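Local coordinates for putative acetyltransferase (Staphylococcus aureus subsp. aureus Mu50, PDB 3H4Q), which is a putative acetyltransferase of the GNAT family, which probably moves an acetyl group from acetyl-CoA to a substrate not yet identified, at residues E103-I108 and V139-T144; I96-N101 and F179-K184; K67-V72 and V84-Q89. All coordinates share one frame; numbering follows the deposited sequence.

All three contacts draw on one mixed sheet, and their chemistry changes with their place in it. Contact 1 is the buried core, where strands 106-112 and 139-143 are joined by main-chain bonds and flanked by aliphatic groups. Contact 2 covers the neighbouring strand 181-185 with the loop 96-101; it is partly buried, aromatic and held by apolar touches. Contact 3 joins strands 70-75 and 78-86, and turns polar towards its exposed end, with waters and carboxylates. Contact 1 lies between the others: Thr142 O receives Tyr182 N of contact 2, while Val107 N reaches Asp86 O of contact 3. Contacts 2 and 3 do not touch.

Contact 1: residues E103-I108 and V139-T144; sequences EGAFVI and VILTDT
The side chain of Phe106 touches that of Ile140 with its CB, 4.3 Å from Ile140 CG1, while the ring turns elsewhere. With CG anti to the carbonyl carbon (chi1 -78°), the ring is carried away from strand 139-143, to Val132 of helix 120-134 and to Gln87 and Arg135, where a bound polyethylene glycol lies close by. The two strands are the parallel pair of a beta-alpha-beta unit whose crossover is helix 120-134, in the middle of the GNAT fold. Their flat peptide groups do the joining. Phe106 N donates to Val139 O, and Phe106 O takes Leu141 N at 2.7 Å. The next bond runs from Ile108 N to Leu141 O (2.9 Å). On the helix side of the sheet Ile108 CD1 meets Ile140 CD1 at 3.7 Å, both residues also packing on helix 120-134. The other face carries Val107 CG2 against Leu141 CD1 (3.6 Å), and Leu141 also packs on Tyr93. The short strand segments are turned 31° against each other while still bonded, a twist ordinary for neighbouring parallel strands. At the far end a side chain supplies the bond: Thr142 OG1, anti to its own N (chi1 -173°), donates to Ile108 O at 2.8 Å.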
# COMPACT_ATOMS: atom_id res chain seq x y z
N GLU A 103 -7.97 11.51 12.89
CA GLU A 103 -9.36 11.07 12.90
C GLU A 103 -9.81 10.83 11.46
O GLU A 103 -9.73 11.73 10.63
CB GLU A 103 -10.26 12.11 13.56
N GLY A 104 -10.21 9.60 11.14
CA GLY A 104 -10.70 9.28 9.80
C GLY A 104 -9.69 9.18 8.67
O GLY A 104 -10.06 9.05 7.51
N ALA A 105 -8.40 9.22 8.99
CA ALA A 105 -7.37 9.14 7.97
C ALA A 105 -7.31 7.75 7.33
O ALA A 105 -7.72 6.76 7.95
CB ALA A 105 -6.03 9.50 8.57
N PHE A 106 -6.83 7.71 6.09
CA PHE A 106 -6.58 6.46 5.36
C PHE A 106 -5.13 6.03 5.59
O PHE A 106 -4.26 6.85 5.88
CB PHE A 106 -6.88 6.62 3.87
CG PHE A 106 -8.33 6.56 3.55
CD1 PHE A 106 -9.13 7.68 3.70
CD2 PHE A 106 -8.92 5.39 3.13
CE1 PHE A 106 -10.49 7.63 3.41
CE2 PHE A 106 -10.27 5.35 2.85
CZ PHE A 106 -11.05 6.46 2.98
N VAL A 107 -4.88 4.72 5.45
CA VAL A 107 -3.58 4.14 5.71
C VAL A 107 -3.20 3.15 4.62
O VAL A 107 -3.98 2.23 4.32
CB VAL A 107 -3.59 3.35 7.04
CG1 VAL A 107 -2.25 2.70 7.28
CG2 VAL A 107 -4.00 4.24 8.22
N ILE A 108 -2.02 3.32 4.04
CA ILE A 108 -1.50 2.37 3.05
C ILE A 108 -0.62 1.42 3.84
O ILE A 108 0.41 1.80 4.38
CB ILE A 108 -0.68 3.07 1.97
CG1 ILE A 108 -1.60 4.04 1.23
CG2 ILE A 108 -0.04 2.02 1.02
CD1 ILE A 108 -0.95 4.83 0.15
N VAL A 139 -5.89 13.45 5.15
CA VAL A 139 -4.63 12.86 5.52
C VAL A 139 -4.57 11.38 5.15
O VAL A 139 -5.52 10.64 5.39
CB VAL A 139 -4.34 13.05 7.04
CG1 VAL A 139 -5.51 12.59 7.86
CG2 VAL A 139 -3.08 12.31 7.45
N ILE A 140 -3.46 10.97 4.55
CA ILE A 140 -3.23 9.58 4.22
C ILE A 140 -1.91 9.22 4.92
O ILE A 140 -0.94 9.98 4.84
CB ILE A 140 -3.26 9.32 2.67
CG1 ILE A 140 -3.03 7.87 2.33
CG2 ILE A 140 -2.23 10.12 1.93
CD1 ILE A 140 -3.21 7.62 0.83
N LEU A 141 -1.90 8.15 5.70
CA LEU A 141 -0.67 7.74 6.39
C LEU A 141 -0.11 6.37 6.01
O LEU A 141 -0.74 5.59 5.28
CB LEU A 141 -0.73 8.03 7.89
CG LEU A 141 -1.98 8.09 8.77
CD1 LEU A 141 -2.12 6.89 9.66
CD2 LEU A 141 -1.85 9.29 9.67
N THR A 142 1.13 6.12 6.40
CA THR A 142 1.78 4.87 6.06
C THR A 142 3.05 4.77 6.87
O THR A 142 3.27 5.57 7.77
CB THR A 142 2.09 4.80 4.55
OG1 THR A 142 2.58 3.49 4.22
CG2 THR A 142 3.08 5.87 4.12
N ASP A 143 3.88 3.78 6.58
CA ASP A 143 5.12 3.61 7.31
C ASP A 143 6.14 2.85 6.47
O ASP A 143 5.79 2.23 5.46
CB ASP A 143 4.85 2.92 8.66
CG ASP A 143 4.27 1.53 8.51
OD1 ASP A 143 5.04 0.61 8.17
OD2 ASP A 143 3.06 1.35 8.77
N THR A 144 7.39 2.93 6.89
CA THR A 144 8.50 2.29 6.18
C THR A 144 8.19 0.86 5.76
O THR A 144 8.54 0.44 4.65
CB THR A 144 9.74 2.26 7.06
OG1 THR A 144 10.11 3.61 7.36
CG2 THR A 144 10.88 1.56 6.35

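Contact 2: residues I96-N101 and F179-K184; sequences IDWPVN and FYAYYK
Trp98 and Tyr183 run past one another in opposite directions, the indole reaching to strand 181-185 and the phenol to the loop. The indole presents the rim of its six-membered ring: CZ3 lies 3.7 Å from Tyr182 O, near the ring plane, and 3.9 Å from Tyr183 CB. CH2, farther along the rim, meets Ala181 CB at 3.5 Å from an oblique direction. That methyl is also touched by Ile96 CD1 (3.3 Å), while Ile96 CG2 lies over one indole face, offset towards its rim. The indole is anchored from outside the two segments, since Trp98 NE1 bonds to Tyr93 O. Strand 181-185 runs antiparallel to both 139-143 and 161-162 in the GNAT sheet, and the loop leading to strand 106-112 runs alongside it in nearly the same direction, on the side to which Ala181 and Tyr183 point. Tyr182 points away and stacks on Phe155. An inverse gamma turn centred on Asp97 bends the chain between Ile96 and Trp98. Tyr183 CG sits between its backbone N and carbonyl carbon (chi1 70°), which brings the ring beside Pro99 and Val100. Pro99 CG approaches Tyr183 CE2 at 3.3 Å, and Val100 CG1 comes to Tyr183 CG at 4.0 Å, both obliquely. Val100 also packs on Val139, and the Tyr183 ring meets that of His161 with the planes about 20° apart.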
# COMPACT_ATOMS: atom_id res chain seq x y z
N ILE A 96 3.40 8.02 18.56
CA ILE A 96 4.08 9.12 17.86
C ILE A 96 3.36 10.45 18.05
O ILE A 96 2.13 10.50 18.13
CB ILE A 96 4.13 8.84 16.34
CG1 ILE A 96 4.72 7.46 16.06
CG2 ILE A 96 4.92 9.92 15.60
CD1 ILE A 96 4.62 7.05 14.61
N ASP A 97 4.13 11.53 18.14
CA ASP A 97 3.58 12.88 18.26
C ASP A 97 3.34 13.38 16.83
O ASP A 97 4.21 14.03 16.26
N TRP A 98 2.18 13.07 16.27
CA TRP A 98 1.87 13.49 14.90
C TRP A 98 1.55 14.98 14.82
O TRP A 98 0.92 15.52 15.72
CB TRP A 98 0.67 12.73 14.34
CG TRP A 98 0.85 11.27 14.27
CD1 TRP A 98 0.66 10.38 15.27
CD2 TRP A 98 1.23 10.51 13.12
NE1 TRP A 98 0.90 9.11 14.83
CE2 TRP A 98 1.25 9.15 13.51
CE3 TRP A 98 1.54 10.83 11.79
CZ2 TRP A 98 1.57 8.12 12.63
CZ3 TRP A 98 1.86 9.80 10.91
CH2 TRP A 98 1.87 8.46 11.34
N PRO A 99 1.97 15.65 13.73
CA PRO A 99 1.67 17.06 13.53
C PRO A 99 0.38 17.30 12.74
O PRO A 99 0.12 18.43 12.35
CB PRO A 99 2.86 17.54 12.71
CG PRO A 99 3.14 16.39 11.83
CD PRO A 99 2.80 15.14 12.62
N VAL A 100 -0.41 16.25 12.52
CA VAL A 100 -1.62 16.36 11.74
C VAL A 100 -2.73 15.56 12.43
O VAL A 100 -2.45 14.67 13.24
CB VAL A 100 -1.35 15.84 10.31
CG1 VAL A 100 -1.23 14.32 10.29
CG2 VAL A 100 -2.42 16.30 9.37
N ASN A 101 -3.99 15.89 12.14
CA ASN A 101 -5.13 15.17 12.71
C ASN A 101 -5.30 13.84 11.97
O ASN A 101 -5.24 13.78 10.75
CB ASN A 101 -6.41 16.00 12.60
CG ASN A 101 -7.59 15.37 13.33
OD1 ASN A 101 -7.54 14.22 13.77
ND2 ASN A 101 -8.67 16.14 13.45
N PHE A 179 13.14 2.93 11.26
CA PHE A 179 11.85 2.87 10.60
C PHE A 179 11.11 4.16 10.89
O PHE A 179 11.35 4.80 11.91
CB PHE A 179 11.04 1.66 11.08
CG PHE A 179 10.59 1.74 12.52
CD1 PHE A 179 11.47 1.47 13.55
CD2 PHE A 179 9.28 2.07 12.83
CE1 PHE A 179 11.07 1.54 14.88
CE2 PHE A 179 8.86 2.15 14.16
CZ PHE A 179 9.76 1.88 15.19
N TYR A 180 10.21 4.55 10.00
CA TYR A 180 9.49 5.79 10.16
C TYR A 180 8.03 5.62 9.81
O TYR A 180 7.64 4.73 9.04
CB TYR A 180 10.06 6.89 9.24
CG TYR A 180 11.57 7.06 9.32
CD1 TYR A 180 12.15 7.84 10.30
CD2 TYR A 180 12.40 6.45 8.38
CE1 TYR A 180 13.52 7.99 10.37
CE2 TYR A 180 13.78 6.59 8.45
CZ TYR A 180 14.33 7.36 9.43
OH TYR A 180 15.70 7.51 9.48
N ALA A 181 7.22 6.49 10.40
CA ALA A 181 5.82 6.58 10.09
C ALA A 181 5.79 7.81 9.22
O ALA A 181 6.60 8.72 9.40
CB ALA A 181 5.00 6.79 11.33
N TYR A 182 4.85 7.84 8.29
CA TYR A 182 4.71 8.95 7.37
C TYR A 182 3.27 9.43 7.27
O TYR A 182 2.32 8.65 7.46
CB TYR A 182 5.07 8.48 5.96
CG TYR A 182 6.51 8.18 5.68
CD1 TYR A 182 7.03 6.90 5.89
CD2 TYR A 182 7.34 9.13 5.12
CE1 TYR A 182 8.34 6.61 5.60
CE2 TYR A 182 8.66 8.85 4.83
CZ TYR A 182 9.15 7.59 5.06
OH TYR A 182 10.46 7.32 4.76
N TYR A 183 3.11 10.71 6.94
CA TYR A 183 1.80 11.26 6.65
C TYR A 183 1.90 12.11 5.41
O TYR A 183 2.96 12.61 5.06
CB TYR A 183 1.25 12.10 7.81
CG TYR A 183 1.98 13.41 8.01
CD1 TYR A 183 1.61 14.55 7.31
CD2 TYR A 183 3.03 13.49 8.89
CE1 TYR A 183 2.29 15.74 7.48
CE2 TYR A 183 3.71 14.68 9.07
CZ TYR A 183 3.34 15.80 8.36
OH TYR A 183 4.02 16.99 8.54
N LYS A 184 0.76 12.28 4.75
CA LYS A 184 0.64 13.17 3.61
C LYS A 184 -0.62 13.99 3.81
O LYS A 184 -1.69 13.42 4.06
CB LYS A 184 0.52 12.41 2.29
CG LYS A 184 0.35 13.37 1.12
CD LYS A 184 0.34 12.74 -0.25
CE LYS A 184 0.55 13.84 -1.31
NZ LYS A 184 0.65 13.31 -2.70

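Contact 3: residues K67-V72 and V84-Q89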
# COMPACT_ATOMS: atom_id res chain seq x y z
N LYS A 67 -12.60 -7.84 2.61
CA LYS A 67 -13.03 -6.51 2.97
C LYS A 67 -12.88 -5.52 1.82
O LYS A 67 -13.09 -4.35 2.00
CB LYS A 67 -12.17 -6.02 4.14
CG LYS A 67 -12.32 -6.79 5.46
CD LYS A 67 -11.23 -6.28 6.41
CE LYS A 67 -11.13 -7.02 7.71
NZ LYS A 67 -10.02 -6.41 8.50
N ASP A 68 -12.52 -5.98 0.63
CA ASP A 68 -12.28 -5.09 -0.50
C ASP A 68 -11.34 -3.95 -0.12
O ASP A 68 -11.65 -2.78 -0.36
CB ASP A 68 -13.58 -4.55 -1.11
CG ASP A 68 -14.29 -5.56 -1.96
OD1 ASP A 68 -13.73 -6.67 -2.21
OD2 ASP A 68 -15.44 -5.26 -2.38
N TYR A 69 -10.21 -4.28 0.48
CA TYR A 69 -9.20 -3.27 0.82
C TYR A 69 -7.95 -3.43 -0.03
O TYR A 69 -6.99 -2.67 0.14
CB TYR A 69 -8.75 -3.38 2.29
CG TYR A 69 -9.73 -3.03 3.38
CD1 TYR A 69 -10.79 -2.15 3.17
CD2 TYR A 69 -9.50 -3.45 4.69
CE1 TYR A 69 -11.64 -1.79 4.21
CE2 TYR A 69 -10.36 -3.09 5.74
CZ TYR A 69 -11.42 -2.26 5.48
OH TYR A 69 -12.28 -1.87 6.49
N LEU A 70 -7.94 -4.41 -0.94
CA LEU A 70 -6.75 -4.69 -1.73
C LEU A 70 -7.01 -4.46 -3.21
O LEU A 70 -7.98 -4.96 -3.74
CB LEU A 70 -6.28 -6.14 -1.46
CG LEU A 70 -4.97 -6.64 -2.10
CD1 LEU A 70 -4.29 -7.67 -1.19
CD2 LEU A 70 -5.12 -7.20 -3.54
N TYR A 71 -6.17 -3.67 -3.85
CA TYR A 71 -6.27 -3.43 -5.30
C TYR A 71 -5.08 -4.09 -5.97
O TYR A 71 -3.99 -4.18 -5.36
CB TYR A 71 -6.18 -1.96 -5.64
CG TYR A 71 -7.32 -1.07 -5.23
CD1 TYR A 71 -7.34 -0.44 -4.00
CD2 TYR A 71 -8.36 -0.81 -6.11
CE1 TYR A 71 -8.37 0.42 -3.65
CE2 TYR A 71 -9.40 0.03 -5.77
CZ TYR A 71 -9.39 0.64 -4.54
OH TYR A 71 -10.42 1.48 -4.21
N VAL A 72 -5.27 -4.50 -7.23
CA VAL A 72 -4.23 -5.10 -8.06
C VAL A 72 -4.13 -4.35 -9.38
O VAL A 72 -5.11 -3.73 -9.82
CB VAL A 72 -4.50 -6.59 -8.40
CG1 VAL A 72 -4.43 -7.46 -7.15
CG2 VAL A 72 -5.83 -6.77 -9.16
N VAL A 84 -2.68 -2.33 -0.43
CA VAL A 84 -3.71 -2.53 0.59
C VAL A 84 -3.91 -1.19 1.28
O VAL A 84 -2.95 -0.61 1.77
CB VAL A 84 -3.23 -3.55 1.59
CG1 VAL A 84 -4.19 -3.67 2.75
CG2 VAL A 84 -3.02 -4.89 0.88
N VAL A 85 -5.14 -0.69 1.29
CA VAL A 85 -5.46 0.60 1.91
C VAL A 85 -6.80 0.52 2.64
O VAL A 85 -7.74 -0.12 2.17
CB VAL A 85 -5.54 1.73 0.88
CG1 VAL A 85 -6.56 1.40 -0.21
CG2 VAL A 85 -5.90 3.03 1.55
N ASP A 86 -6.86 1.16 3.81
CA ASP A 86 -8.05 1.19 4.64
C ASP A 86 -7.86 2.29 5.71
O ASP A 86 -6.95 3.11 5.58
CB ASP A 86 -8.33 -0.18 5.25
CG ASP A 86 -7.21 -0.68 6.12
OD1 ASP A 86 -6.73 0.10 6.97
OD2 ASP A 86 -6.84 -1.87 5.99
N GLN A 87 -8.70 2.29 6.73
CA GLN A 87 -8.63 3.30 7.80
C GLN A 87 -8.25 2.71 9.17
O GLN A 87 -8.38 3.40 10.20
CB GLN A 87 -9.95 4.06 7.87
CG GLN A 87 -10.23 4.91 6.64
CD GLN A 87 -11.58 5.59 6.72
OE1 GLN A 87 -12.60 4.92 6.81
NE2 GLN A 87 -11.60 6.92 6.66
N ASP A 88 -7.78 1.47 9.17
CA ASP A 88 -7.30 0.82 10.38
C ASP A 88 -5.87 1.32 10.61
O ASP A 88 -5.02 1.15 9.75
CB ASP A 88 -7.30 -0.70 10.22
CG ASP A 88 -8.68 -1.27 9.94
OD1 ASP A 88 -9.68 -0.69 10.41
OD2 ASP A 88 -8.77 -2.33 9.27
N GLN A 89 -5.62 1.96 11.75
CA GLN A 89 -4.31 2.49 12.07
C GLN A 89 -3.60 1.59 13.09
O GLN A 89 -4.24 1.05 13.99
CB GLN A 89 -4.43 3.90 12.64
CG GLN A 89 -5.04 4.92 11.69
CD GLN A 89 -5.08 6.32 12.29
OE1 GLN A 89 -4.35 6.62 13.22
NE2 GLN A 89 -5.93 7.18 11.74
O HOH W 1 -11.23 -3.56 9.00
O HOH W 2 -11.20 0.70 7.37
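Asp88 OD2, Tyr69 OH and Lys67 NZ all grip one water, which lies in the plane of the Tyr69 ring at its edge. The water donates to Asp88 OD2 at 2.8 Å and accepts from Lys67 NZ at 3.1 Å, thereby bridging charges that stand 4.3 Å apart from NZ to OD2, too far for a salt bridge. A second water ties Tyr69 OH (2.9 Å) to Gln87 N. The phenol ring is sandwiched: Lys67 CB lies over one face; over the other Asp86 CB makes a CH-pi contact, 3.4 Å from the centroid of the Tyr69 ring. Strands 70-75 and 78-86 form a beta hairpin of the GNAT sheet, and this is its open end, entered by 67-72 from a helix closed by a Schellman motif. Val85 N donates to Tyr69 O (2.9 Å), and Leu70 and Val84 form the adjoining non-hydrogen-bonded pair. Tyr69, Tyr71, Val85 and Asp86 belong to a pocket holding a polyethylene glycol, probably from crystallisation. Asp86 CG lies between N and the carbonyl carbon (chi1 60°), leaving OD2 3.4 Å from Tyr69 CD2; the carboxylate and ring planes are 60° apart. Asp86 OD1 accepts from Asp88 N at 2.8 Å in an Asx turn and also bonds to His109 NE2.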